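Local atomic coordinates of tricorn protease (Thermoplasma acidophilum, PDB entry 1K32), a protein that probably cleaves peptides as a serine protease in a six-chain assembly, acting downstream of the proteasome, with beta-propellers thought to gate substrate entry. Residues A[57-62]-A[110-114]; A[193-197]-A[1011-1015]; A[664-668]-A[685-689]; A[1005-1009]-A[1020-1024]. All coordinates share one frame; numbering follows the deposited sequence.

Contact 1: A[57-62]-A[110-114]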
loop_
_atom_site.group_PDB
_atom_site.type_symbol
_atom_site.label_atom_id
_atom_site.label_comp_id
_atom_site.label_asym_id
_atom_site.label_seq_id
_atom_site.Cartn_x
_atom_site.Cartn_y
_atom_site.Cartn_z
ATOM N N ASN A 57 -14.335 -37.666 50.724
ATOM C CA ASN A 57 -14.134 -37.951 52.142
ATOM C C ASN A 57 -14.958 -37.001 53.005
ATOM O O ASN A 57 -15.141 -35.844 52.657
ATOM C CB ASN A 57 -12.652 -37.831 52.509
ATOM C CG ASN A 57 -12.329 -38.472 53.857
ATOM O OD1 ASN A 57 -12.945 -39.457 54.233
ATOM N ND2 ASN A 57 -11.345 -37.918 54.581
ATOM N N ALA A 58 -15.464 -37.512 54.122
ATOM C CA ALA A 58 -16.277 -36.724 55.055
ATOM C C ALA A 58 -16.087 -37.351 56.424
ATOM O O ALA A 58 -16.262 -38.562 56.578
ATOM C CB ALA A 58 -17.749 -36.767 54.661
ATOM N N ARG A 59 -15.729 -36.522 57.403
ATOM C CA ARG A 59 -15.468 -36.986 58.758
ATOM C C ARG A 59 -16.260 -36.240 59.818
ATOM O O ARG A 59 -16.236 -35.008 59.862
ATOM C CB ARG A 59 -13.973 -36.836 59.084
ATOM C CG ARG A 59 -13.037 -37.779 58.322
ATOM C CD ARG A 59 -13.271 -39.225 58.758
ATOM N NE ARG A 59 -12.959 -39.416 60.170
ATOM C CZ ARG A 59 -11.727 -39.438 60.669
ATOM N NH1 ARG A 59 -11.539 -39.615 61.969
ATOM N NH2 ARG A 59 -10.681 -39.297 59.869
ATOM N N PHE A 60 -16.942 -36.994 60.677
ATOM C CA PHE A 60 -17.706 -36.426 61.787
ATOM C C PHE A 60 -16.714 -35.853 62.798
ATOM O O PHE A 60 -15.679 -36.457 63.054
ATOM C CB PHE A 60 -18.491 -37.501 62.559
ATOM C CG PHE A 60 -19.802 -37.915 61.935
ATOM C CD1 PHE A 60 -19.951 -39.181 61.377
ATOM C CD2 PHE A 60 -20.907 -37.078 61.982
ATOM C CE1 PHE A 60 -21.190 -39.609 60.883
ATOM C CE2 PHE A 60 -22.150 -37.490 61.489
ATOM C CZ PHE A 60 -22.291 -38.758 60.941
ATOM N N PHE A 61 -17.023 -34.701 63.378
ATOM C CA PHE A 61 -16.159 -34.178 64.421
ATOM C C PHE A 61 -16.495 -35.085 65.606
ATOM O O PHE A 61 -17.551 -35.722 65.619
ATOM C CB PHE A 61 -16.497 -32.721 64.758
ATOM C CG PHE A 61 -15.726 -31.724 63.952
ATOM C CD1 PHE A 61 -15.976 -31.557 62.594
ATOM C CD2 PHE A 61 -14.738 -30.947 64.551
ATOM C CE1 PHE A 61 -15.249 -30.627 61.844
ATOM C CE2 PHE A 61 -14.009 -30.018 63.810
ATOM C CZ PHE A 61 -14.268 -29.859 62.456
ATOM N N PRO A 62 -15.608 -35.158 66.609
ATOM C CA PRO A 62 -15.806 -35.996 67.799
ATOM C C PRO A 62 -17.206 -36.041 68.434
ATOM O O PRO A 62 -17.666 -37.110 68.835
ATOM C CB PRO A 62 -14.738 -35.475 68.771
ATOM C CG PRO A 62 -14.480 -34.068 68.286
ATOM C CD PRO A 62 -14.451 -34.272 66.801
ATOM N N ASP A 110 -6.363 -33.228 53.110
ATOM C CA ASP A 110 -7.502 -33.960 53.636
ATOM C C ASP A 110 -7.546 -33.892 55.156
ATOM O O ASP A 110 -6.684 -33.287 55.784
ATOM C CB ASP A 110 -7.378 -35.423 53.189
ATOM C CG ASP A 110 -8.693 -36.180 53.241
ATOM O OD1 ASP A 110 -8.719 -37.338 52.760
ATOM O OD2 ASP A 110 -9.687 -35.636 53.750
ATOM N N VAL A 111 -8.576 -34.498 55.733
ATOM C CA VAL A 111 -8.727 -34.560 57.178
ATOM C C VAL A 111 -7.782 -35.668 57.617
ATOM O O VAL A 111 -7.753 -36.733 56.998
ATOM C CB VAL A 111 -10.161 -34.945 57.563
ATOM C CG1 VAL A 111 -10.233 -35.259 59.048
ATOM C CG2 VAL A 111 -11.114 -33.816 57.194
ATOM N N ALA A 112 -7.000 -35.421 58.658
ATOM C CA ALA A 112 -6.051 -36.423 59.138
ATOM C C ALA A 112 -6.508 -37.061 60.447
ATOM O O ALA A 112 -6.147 -38.205 60.753
ATOM C CB ALA A 112 -4.682 -35.784 59.323
ATOM N N GLY A 113 -7.303 -36.313 61.213
ATOM C CA GLY A 113 -7.794 -36.800 62.485
ATOM C C GLY A 113 -8.243 -35.655 63.380
ATOM O O GLY A 113 -8.316 -34.500 62.944
ATOM N N PHE A 114 -8.569 -35.977 64.626
ATOM C CA PHE A 114 -9.002 -34.971 65.582
ATOM C C PHE A 114 -8.252 -35.179 66.888
ATOM O O PHE A 114 -8.133 -36.313 67.370
ATOM C CB PHE A 114 -10.507 -35.065 65.825
ATOM C CG PHE A 114 -11.330 -34.951 64.581
ATOM C CD1 PHE A 114 -11.604 -36.078 63.809
ATOM C CD2 PHE A 114 -11.831 -33.714 64.169
ATOM C CE1 PHE A 114 -12.363 -35.980 62.645
ATOM C CE2 PHE A 114 -12.588 -33.605 63.011
ATOM C CZ PHE A 114 -12.857 -34.745 62.243
HETATM O O HOH W 1 -10.049 -38.700 56.856
HETATM O O HOH W 2 -8.168 -40.092 61.716
#
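Phe-114 drives an edge of its ring into the face of Phe-61, with its CE2 over the centre of that ring and 3.7 Å from Phe-61 CD2. This is an edge-to-face pair, the planes 56° apart. Over one face of the Phe-114 ring lie two CH-pi donors, Phe-61 CA and Pro-62 CD, each 4.2 Å from the ring centroid. That end of the contact is tightly packed, and Lys-66 and Phe-84 also make pi contacts with Phe-61. Arg-59 closes it off: its side chain bends at chi2 and chi3 and folds back past the phenyl group, so that Phe-114 CE1 sits over the guanidinium face, 3.8 Å from Arg-59 NH1, while Arg-59 CG rests on Val-111 CG1. Toward Asn-57 the strands are held more loosely, by one direct bond and two waters. The amide of Asn-57, with CG anti to the backbone N (chi1 -165°), gives a nearly straight bond from ND2 to Asp-110 OD2, 2.9 Å long, on the syn side of the carboxylate. The same ND2 donates to a water 2.7 Å away that also takes a hydrogen from Arg-59 NH2 and gives one to Val-111 O. A second water joins Arg-59 NH2 to Ala-112 O. With strands 54-60 and 110-114 running 37° apart, each the first strand of its blade, this is how the innermost strands of successive blades meet in a beta-propeller.

Contact 2: A[193-197]-A[1011-1015]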
loop_
_atom_site.group_PDB
_atom_site.type_symbol
_atom_site.label_atom_id
_atom_site.label_comp_id
_atom_site.label_asym_id
_atom_site.label_seq_id
_atom_site.Cartn_x
_atom_site.Cartn_y
_atom_site.Cartn_z
ATOM N N SER A 193 6.686 -38.803 75.622
ATOM C CA SER A 193 6.327 -37.497 75.073
ATOM C C SER A 193 7.386 -36.992 74.097
ATOM O O SER A 193 8.469 -36.577 74.499
ATOM C CB SER A 193 6.114 -36.469 76.193
ATOM O OG SER A 193 7.336 -36.061 76.765
ATOM N N GLY A 194 7.074 -37.054 72.807
ATOM C CA GLY A 194 8.018 -36.597 71.804
ATOM C C GLY A 194 8.831 -37.695 71.135
ATOM O O GLY A 194 9.426 -37.461 70.094
ATOM N N ALA A 195 8.851 -38.885 71.724
ATOM C CA ALA A 195 9.603 -40.020 71.181
ATOM C C ALA A 195 8.667 -41.017 70.494
ATOM O O ALA A 195 7.623 -41.380 71.034
ATOM C CB ALA A 195 10.374 -40.714 72.299
ATOM N N PHE A 196 9.047 -41.470 69.305
ATOM C CA PHE A 196 8.208 -42.407 68.572
ATOM C C PHE A 196 8.882 -43.705 68.168
ATOM O O PHE A 196 10.089 -43.766 67.966
ATOM C CB PHE A 196 7.643 -41.742 67.316
ATOM C CG PHE A 196 6.711 -40.610 67.602
ATOM C CD1 PHE A 196 7.193 -39.402 68.092
ATOM C CD2 PHE A 196 5.344 -40.749 67.379
ATOM C CE1 PHE A 196 6.324 -38.343 68.353
ATOM C CE2 PHE A 196 4.470 -39.699 67.636
ATOM C CZ PHE A 196 4.967 -38.492 68.124
ATOM N N LYS A 197 8.060 -44.736 68.030
ATOM C CA LYS A 197 8.510 -46.055 67.640
ATOM C C LYS A 197 7.614 -46.563 66.511
ATOM O O LYS A 197 6.408 -46.327 66.511
ATOM C CB LYS A 197 8.419 -46.998 68.843
ATOM C CG LYS A 197 8.565 -48.466 68.508
ATOM C CD LYS A 197 8.338 -49.332 69.745
ATOM C CE LYS A 197 8.542 -50.808 69.426
ATOM N NZ LYS A 197 8.278 -51.678 70.614
ATOM N N PRO A 1011 9.346 -39.381 63.364
ATOM C CA PRO A 1011 8.552 -38.199 63.705
ATOM C C PRO A 1011 9.303 -37.289 64.671
ATOM O O PRO A 1011 9.275 -36.072 64.525
ATOM C CB PRO A 1011 7.289 -38.796 64.328
ATOM C CG PRO A 1011 7.142 -40.092 63.589
ATOM C CD PRO A 1011 8.570 -40.610 63.603
ATOM N N HIS A 1012 9.988 -37.882 65.645
ATOM C CA HIS A 1012 10.731 -37.089 66.613
ATOM C C HIS A 1012 11.908 -36.368 65.973
ATOM O O HIS A 1012 12.416 -35.391 66.521
ATOM C CB HIS A 1012 11.182 -37.952 67.810
ATOM C CG HIS A 1012 11.777 -39.274 67.433
ATOM N ND1 HIS A 1012 13.071 -39.409 66.977
ATOM C CD2 HIS A 1012 11.258 -40.526 67.465
ATOM C CE1 HIS A 1012 13.324 -40.686 66.747
ATOM N NE2 HIS A 1012 12.240 -41.385 67.036
ATOM N N ASP A 1013 12.336 -36.838 64.802
ATOM C CA ASP A 1013 13.429 -36.181 64.087
ATOM C C ASP A 1013 12.861 -34.877 63.539
ATOM O O ASP A 1013 13.497 -33.831 63.620
ATOM C CB ASP A 1013 13.943 -37.064 62.945
ATOM C CG ASP A 1013 14.787 -38.223 63.441
ATOM O OD1 ASP A 1013 14.590 -39.365 62.977
ATOM O OD2 ASP A 1013 15.661 -37.988 64.297
ATOM N N TYR A 1014 11.655 -34.942 62.986
ATOM C CA TYR A 1014 11.008 -33.743 62.461
ATOM C C TYR A 1014 10.707 -32.784 63.604
ATOM O O TYR A 1014 10.843 -31.580 63.448
ATOM C CB TYR A 1014 9.701 -34.082 61.745
ATOM C CG TYR A 1014 9.893 -34.780 60.422
ATOM C CD1 TYR A 1014 9.786 -36.166 60.319
ATOM C CD2 TYR A 1014 10.173 -34.051 59.269
ATOM C CE1 TYR A 1014 9.950 -36.803 59.093
ATOM C CE2 TYR A 1014 10.340 -34.681 58.038
ATOM C CZ TYR A 1014 10.226 -36.048 57.960
ATOM O OH TYR A 1014 10.360 -36.662 56.747
ATOM N N LEU A 1015 10.299 -33.324 64.750
ATOM C CA LEU A 1015 9.999 -32.500 65.914
ATOM C C LEU A 1015 11.225 -31.719 66.367
ATOM O O LEU A 1015 11.114 -30.554 66.721
ATOM C CB LEU A 1015 9.502 -33.358 67.084
ATOM C CG LEU A 1015 8.003 -33.630 67.194
ATOM C CD1 LEU A 1015 7.733 -34.429 68.471
ATOM C CD2 LEU A 1015 7.234 -32.311 67.219
#
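Phe-196 gives up the most surface here, its ring lying against Pro-1011. The proline brings CB over one face of the phenyl ring, offset toward the rim and 3.9 Å from the centroid, which makes a CH-pi contact; Pro-1011 CD reaches Phe-196 CB as well. At the ring edge Leu-1015 adds its CD1, 4.2 Å from Phe-196 CE1. Trp-188 touches both Phe-196 and Pro-1011, so this apolar patch continues into the next strand of the sheet. Strand 195-200 is the outermost of a four-stranded antiparallel propeller blade, and the short helix 1011-1015 follows the last strand of the S41 protease fold: more than 800 residues apart in sequence, the two come together where the propeller meets the protease fold. His-1012, second in buried area, works on the backbone. Its CG stands between the backbone N and the carbonyl carbon (chi1 46°), a crowded position that swings the imidazole against the strand. The imidazole turns its edge to the backbone of Phe-196, with His-1012 CD2 only 3.0 Å from Phe-196 N, and NE2 makes a weak bond to Phe-196 O, 3.3 Å long and well bent at 123°. The CB of His-1012 presses on the carbonyl of Gly-194, 2.9 Å from its O, and Leu-1015 CD1 approaches the same oxygen at 3.8 Å. The Gly-194 amide N, in turn, is hydrogen-bonded to Glu-190.

Contact 3: A[664-668]-A[685-689]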
loop_
_atom_site.group_PDB
_atom_site.type_symbol
_atom_site.label_atom_id
_atom_site.label_comp_id
_atom_site.label_asym_id
_atom_site.label_seq_id
_atom_site.Cartn_x
_atom_site.Cartn_y
_atom_site.Cartn_z
ATOM N N TYR A 664 -15.622 -48.669 30.334
ATOM C CA TYR A 664 -15.112 -49.733 31.194
ATOM C C TYR A 664 -14.535 -50.817 30.282
ATOM O O TYR A 664 -13.419 -51.291 30.492
ATOM C CB TYR A 664 -16.236 -50.328 32.045
ATOM C CG TYR A 664 -15.807 -51.594 32.745
ATOM C CD1 TYR A 664 -14.961 -51.541 33.856
ATOM C CD2 TYR A 664 -16.156 -52.857 32.226
ATOM C CE1 TYR A 664 -14.457 -52.712 34.439
ATOM C CE2 TYR A 664 -15.655 -54.033 32.797
ATOM C CZ TYR A 664 -14.805 -53.953 33.902
ATOM O OH TYR A 664 -14.277 -55.093 34.459
ATOM N N ASP A 665 -15.305 -51.211 29.270
ATOM C CA ASP A 665 -14.846 -52.222 28.324
ATOM C C ASP A 665 -13.489 -51.829 27.709
ATOM O O ASP A 665 -12.562 -52.636 27.685
ATOM C CB ASP A 665 -15.889 -52.437 27.224
ATOM C CG ASP A 665 -16.998 -53.390 27.643
ATOM O OD1 ASP A 665 -17.965 -53.519 26.872
ATOM O OD2 ASP A 665 -16.904 -54.016 28.727
ATOM N N GLU A 666 -13.361 -50.592 27.237
ATOM C CA GLU A 666 -12.090 -50.153 26.644
ATOM C C GLU A 666 -10.953 -50.115 27.669
ATOM O O GLU A 666 -9.817 -50.487 27.359
ATOM C CB GLU A 666 -12.234 -48.774 25.980
ATOM C CG GLU A 666 -10.999 -48.373 25.182
ATOM C CD GLU A 666 -11.279 -47.379 24.058
ATOM O OE1 GLU A 666 -10.534 -47.411 23.048
ATOM O OE2 GLU A 666 -12.223 -46.563 24.183
ATOM N N ALA A 667 -11.256 -49.665 28.887
ATOM C CA ALA A 667 -10.248 -49.597 29.950
ATOM C C ALA A 667 -9.754 -51.010 30.259
ATOM O O ALA A 667 -8.566 -51.242 30.432
ATOM C CB ALA A 667 -10.847 -48.972 31.210
ATOM N N TRP A 668 -10.690 -51.947 30.326
ATOM C CA TRP A 668 -10.381 -53.349 30.597
ATOM C C TRP A 668 -9.537 -53.928 29.443
ATOM O O TRP A 668 -8.532 -54.595 29.678
ATOM C CB TRP A 668 -11.702 -54.121 30.756
ATOM C CG TRP A 668 -11.563 -55.606 30.865
ATOM C CD1 TRP A 668 -11.332 -56.327 31.995
ATOM C CD2 TRP A 668 -11.612 -56.544 29.789
ATOM N NE1 TRP A 668 -11.229 -57.669 31.693
ATOM C CE2 TRP A 668 -11.399 -57.828 30.342
ATOM C CE3 TRP A 668 -11.817 -56.425 28.404
ATOM C CZ2 TRP A 668 -11.383 -58.989 29.559
ATOM C CZ3 TRP A 668 -11.801 -57.576 27.626
ATOM C CH2 TRP A 668 -11.585 -58.845 28.208
ATOM N N SER A 685 -7.191 -60.641 33.125
ATOM C CA SER A 685 -8.327 -59.957 32.519
ATOM C C SER A 685 -9.622 -60.783 32.560
ATOM O O SER A 685 -10.680 -60.259 32.899
ATOM C CB SER A 685 -8.010 -59.557 31.071
ATOM O OG SER A 685 -7.858 -60.686 30.235
ATOM N N GLU A 686 -9.535 -62.068 32.227
ATOM C CA GLU A 686 -10.715 -62.925 32.220
ATOM C C GLU A 686 -11.266 -63.167 33.615
ATOM O O GLU A 686 -12.459 -63.381 33.797
ATOM C CB GLU A 686 -10.383 -64.265 31.571
ATOM C CG GLU A 686 -9.972 -64.136 30.129
ATOM C CD GLU A 686 -9.844 -65.481 29.450
ATOM O OE1 GLU A 686 -8.963 -66.277 29.858
ATOM O OE2 GLU A 686 -10.629 -65.740 28.510
ATOM N N ARG A 687 -10.380 -63.125 34.598
ATOM C CA ARG A 687 -10.740 -63.347 35.985
ATOM C C ARG A 687 -11.417 -62.122 36.618
ATOM O O ARG A 687 -12.271 -62.253 37.498
ATOM C CB ARG A 687 -9.469 -63.690 36.755
ATOM C CG ARG A 687 -9.659 -64.183 38.162
ATOM C CD ARG A 687 -8.290 -64.361 38.800
ATOM N NE ARG A 687 -7.731 -63.079 39.223
ATOM C CZ ARG A 687 -6.439 -62.767 39.188
ATOM N NH1 ARG A 687 -6.042 -61.577 39.606
ATOM N NH2 ARG A 687 -5.548 -63.626 38.717
ATOM N N ILE A 688 -11.058 -60.931 36.158
ATOM C CA ILE A 688 -11.614 -59.720 36.752
ATOM C C ILE A 688 -12.736 -59.025 35.989
ATOM O O ILE A 688 -13.433 -58.184 36.563
ATOM C CB ILE A 688 -10.498 -58.656 36.998
ATOM C CG1 ILE A 688 -9.964 -58.133 35.663
ATOM C CG2 ILE A 688 -9.359 -59.262 37.799
ATOM C CD1 ILE A 688 -8.965 -56.995 35.806
ATOM N N TYR A 689 -12.915 -59.366 34.715
ATOM C CA TYR A 689 -13.927 -58.708 33.906
ATOM C C TYR A 689 -15.336 -58.552 34.468
ATOM O O TYR A 689 -15.824 -57.422 34.595
ATOM C CB TYR A 689 -14.041 -59.358 32.520
ATOM C CG TYR A 689 -15.046 -58.642 31.636
ATOM C CD1 TYR A 689 -16.374 -59.063 31.565
ATOM C CD2 TYR A 689 -14.690 -57.485 30.947
ATOM C CE1 TYR A 689 -17.327 -58.340 30.837
ATOM C CE2 TYR A 689 -15.626 -56.759 30.217
ATOM C CZ TYR A 689 -16.943 -57.193 30.171
ATOM O OH TYR A 689 -17.871 -56.467 29.470
#
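Three hydrogen bonds join Tyr-664, Asp-665 and Trp-668 to the facing helix, each using the end of a side chain. Tyr-664 OH donates to the backbone O of Tyr-689 at 2.8 Å, in the carbonyl plane and on a lone pair. Tyr-689 answers through its own OH, 2.7 Å from Asp-665 OD2 on the syn side of the carboxylate. Trp-668 NE1 donates within its ring plane to Ser-685 O, 2.9 Å away; it comes from above the carbonyl plane, while the helical bond from Tyr-689 N reaches that oxygen from the opposite face. The aromatic contacts centre on Tyr-689, whose CG, anti to the backbone N (chi1 -177°), carries the ring across to the first helix. The edge of its ring stands on the indole of Trp-668, CD2 over the centre and 3.4 Å from Trp-668 CE2, with planes 75° apart. Tyr-664 meets Tyr-689 obliquely, CE2 to CE2 at 3.8 Å. Other van der Waals contact is slighter: Ser-685 CB lies 3.7 Å from Trp-668 CZ2, and Ile-688 CG1 nears the indole edge. Arg-356 adds a cation-pi contact to Tyr-689. The whole is an aromatic cluster between consecutive antiparallel helices, 656-674 and 678-693, of the tricorn C1 domain.

Contact 4: A[1005-1009]-A[1020-1024]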
loop_
_atom_site.group_PDB
_atom_site.type_symbol
_atom_site.label_atom_id
_atom_site.label_comp_id
_atom_site.label_asym_id
_atom_site.label_seq_id
_atom_site.Cartn_x
_atom_site.Cartn_y
_atom_site.Cartn_z
ATOM N N VAL A 1005 23.085 -47.932 53.748
ATOM C CA VAL A 1005 22.887 -47.610 55.152
ATOM C C VAL A 1005 21.491 -47.043 55.324
ATOM O O VAL A 1005 21.159 -45.992 54.768
ATOM C CB VAL A 1005 23.922 -46.571 55.658
ATOM C CG1 VAL A 1005 23.630 -46.222 57.114
ATOM C CG2 VAL A 1005 25.343 -47.126 55.524
ATOM N N GLU A 1006 20.668 -47.748 56.085
ATOM C CA GLU A 1006 19.307 -47.308 56.324
ATOM C C GLU A 1006 19.246 -46.248 57.422
ATOM O O GLU A 1006 19.717 -46.461 58.538
ATOM C CB GLU A 1006 18.420 -48.492 56.713
ATOM C CG GLU A 1006 16.992 -48.072 57.047
ATOM C CD GLU A 1006 16.148 -49.200 57.626
ATOM O OE1 GLU A 1006 15.000 -48.920 58.024
ATOM O OE2 GLU A 1006 16.623 -50.356 57.687
ATOM N N ILE A 1007 18.678 -45.097 57.092
ATOM C CA ILE A 1007 18.527 -44.028 58.066
ATOM C C ILE A 1007 17.082 -43.571 58.012
ATOM O O ILE A 1007 16.684 -42.874 57.082
ATOM C CB ILE A 1007 19.452 -42.806 57.773
ATOM C CG1 ILE A 1007 20.920 -43.202 57.929
ATOM C CG2 ILE A 1007 19.158 -41.669 58.749
ATOM C CD1 ILE A 1007 21.492 -43.847 56.720
ATOM N N GLU A 1008 16.298 -43.992 58.999
ATOM C CA GLU A 1008 14.903 -43.601 59.095
ATOM C C GLU A 1008 14.847 -42.107 59.402
ATOM O O GLU A 1008 15.806 -41.518 59.901
ATOM C CB GLU A 1008 14.204 -44.334 60.245
ATOM C CG GLU A 1008 14.064 -45.835 60.092
ATOM C CD GLU A 1008 13.158 -46.218 58.940
ATOM O OE1 GLU A 1008 12.027 -45.683 58.864
ATOM O OE2 GLU A 1008 13.579 -47.057 58.110
ATOM N N TYR A 1009 13.709 -41.504 59.100
ATOM C CA TYR A 1009 13.479 -40.101 59.388
ATOM C C TYR A 1009 12.224 -40.176 60.262
ATOM O O TYR A 1009 11.109 -40.038 59.777
ATOM C CB TYR A 1009 13.199 -39.331 58.099
ATOM C CG TYR A 1009 13.428 -37.833 58.191
ATOM C CD1 TYR A 1009 13.087 -37.116 59.336
ATOM C CD2 TYR A 1009 13.945 -37.128 57.101
ATOM C CE1 TYR A 1009 13.251 -35.728 59.393
ATOM C CE2 TYR A 1009 14.112 -35.754 57.144
ATOM C CZ TYR A 1009 13.763 -35.061 58.287
ATOM O OH TYR A 1009 13.909 -33.698 58.292
ATOM N N PRO A 1020 18.116 -36.291 59.817
ATOM C CA PRO A 1020 19.097 -37.353 60.051
ATOM C C PRO A 1020 19.746 -37.910 58.786
ATOM O O PRO A 1020 20.891 -38.363 58.807
ATOM C CB PRO A 1020 18.287 -38.407 60.800
ATOM C CG PRO A 1020 16.943 -38.262 60.205
ATOM C CD PRO A 1020 16.760 -36.755 60.160
ATOM N N GLN A 1021 19.022 -37.854 57.680
ATOM C CA GLN A 1021 19.552 -38.390 56.437
ATOM C C GLN A 1021 20.656 -37.515 55.845
ATOM O O GLN A 1021 21.712 -38.017 55.491
ATOM C CB GLN A 1021 18.400 -38.613 55.451
ATOM C CG GLN A 1021 17.456 -39.717 55.941
ATOM C CD GLN A 1021 16.138 -39.772 55.201
ATOM O OE1 GLN A 1021 15.452 -40.799 55.205
ATOM N NE2 GLN A 1021 15.762 -38.663 54.577
ATOM N N ILE A 1022 20.434 -36.210 55.765
ATOM C CA ILE A 1022 21.454 -35.329 55.218
ATOM C C ILE A 1022 22.659 -35.244 56.162
ATOM O O ILE A 1022 23.812 -35.159 55.708
ATOM C CB ILE A 1022 20.883 -33.921 54.937
ATOM C CG1 ILE A 1022 21.739 -33.242 53.866
ATOM C CG2 ILE A 1022 20.817 -33.101 56.228
ATOM C CD1 ILE A 1022 21.049 -32.076 53.164
ATOM N N ASP A 1023 22.398 -35.280 57.469
ATOM C CA ASP A 1023 23.477 -35.248 58.457
ATOM C C ASP A 1023 24.384 -36.477 58.317
ATOM O O ASP A 1023 25.605 -36.364 58.325
ATOM C CB ASP A 1023 22.906 -35.215 59.873
ATOM C CG ASP A 1023 22.497 -33.830 60.303
ATOM O OD1 ASP A 1023 21.735 -33.720 61.285
ATOM O OD2 ASP A 1023 22.945 -32.856 59.665
ATOM N N TYR A 1024 23.781 -37.657 58.203
ATOM C CA TYR A 1024 24.575 -38.869 58.057
ATOM C C TYR A 1024 25.414 -38.813 56.782
ATOM O O TYR A 1024 26.590 -39.173 56.798
ATOM C CB TYR A 1024 23.688 -40.115 58.007
ATOM C CG TYR A 1024 24.498 -41.391 57.978
ATOM C CD1 TYR A 1024 24.974 -41.964 59.160
ATOM C CD2 TYR A 1024 24.849 -41.993 56.766
ATOM C CE1 TYR A 1024 25.778 -43.103 59.135
ATOM C CE2 TYR A 1024 25.656 -43.126 56.730
ATOM C CZ TYR A 1024 26.115 -43.676 57.918
ATOM O OH TYR A 1024 26.921 -44.798 57.888
#
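The backbone of 1005-1009 leaves the strand and passes beside the first turn of helix 1020-1032, with CA atoms 6.0 Å apart at Ile-1007 and Gln-1021 and 6.3 Å apart at Tyr-1009 and Pro-1020. Tyr-1009 takes Pro-1020 squarely on one ring face: Pro-1020 CD stands over the centre, 3.7 Å from the centroid and 10° off the normal, a CH-pi contact. The opposite face of the Tyr-1009 ring carries Tyr-1014, stacked on it, so the phenol is sandwiched. Pro-1020 CG also leans on Glu-1008 O at 3.5 Å. Ile-1007 fills the middle with both its branches. CG2, anti to the backbone N, is turned to the helix start, 4.0 Å from Pro-1020 CB, and it also meets Gln-1021 CG; the other branch ends in CD1, over the face of the Tyr-1024 ring and 3.8 Å from its CD2. Farther along that phenol, Val-1005 rests CG1 on Tyr-1024 CZ at 3.6 Å. Strand 1005-1006 is the last of the parallel sheet in the S41 fold, and Ile-957 of the neighbouring strand touches Val-1005, Ile-1007 and Tyr-1024 alike. As far as it is clear, the contact is apolar and CH-pi, with Pro-1020 CD and Ile-1007 CD1 set on tyrosine faces, which suggests that fit of shape does much of the seating of the helix on the sheet edge.

Contact 3 has the largest share of buried residues and mixes an aromatic cluster with three hydrogen bonds in the helical C1 domain, about 31 Å or more at the nearest atoms from contacts 2 and 4. Contact 1 joins two blades of one propeller and is partly buried, apolar at one end and watered at the other. Contact 4 is a surface contact, almost wholly apolar, within the protease fold. Contact 2 links that fold to the propeller, with one weak bond beside its packing. Contacts 2 and 4 touch through their tyrosines, and helix 1011-1015 sits in the chain between the two segments of contact 4.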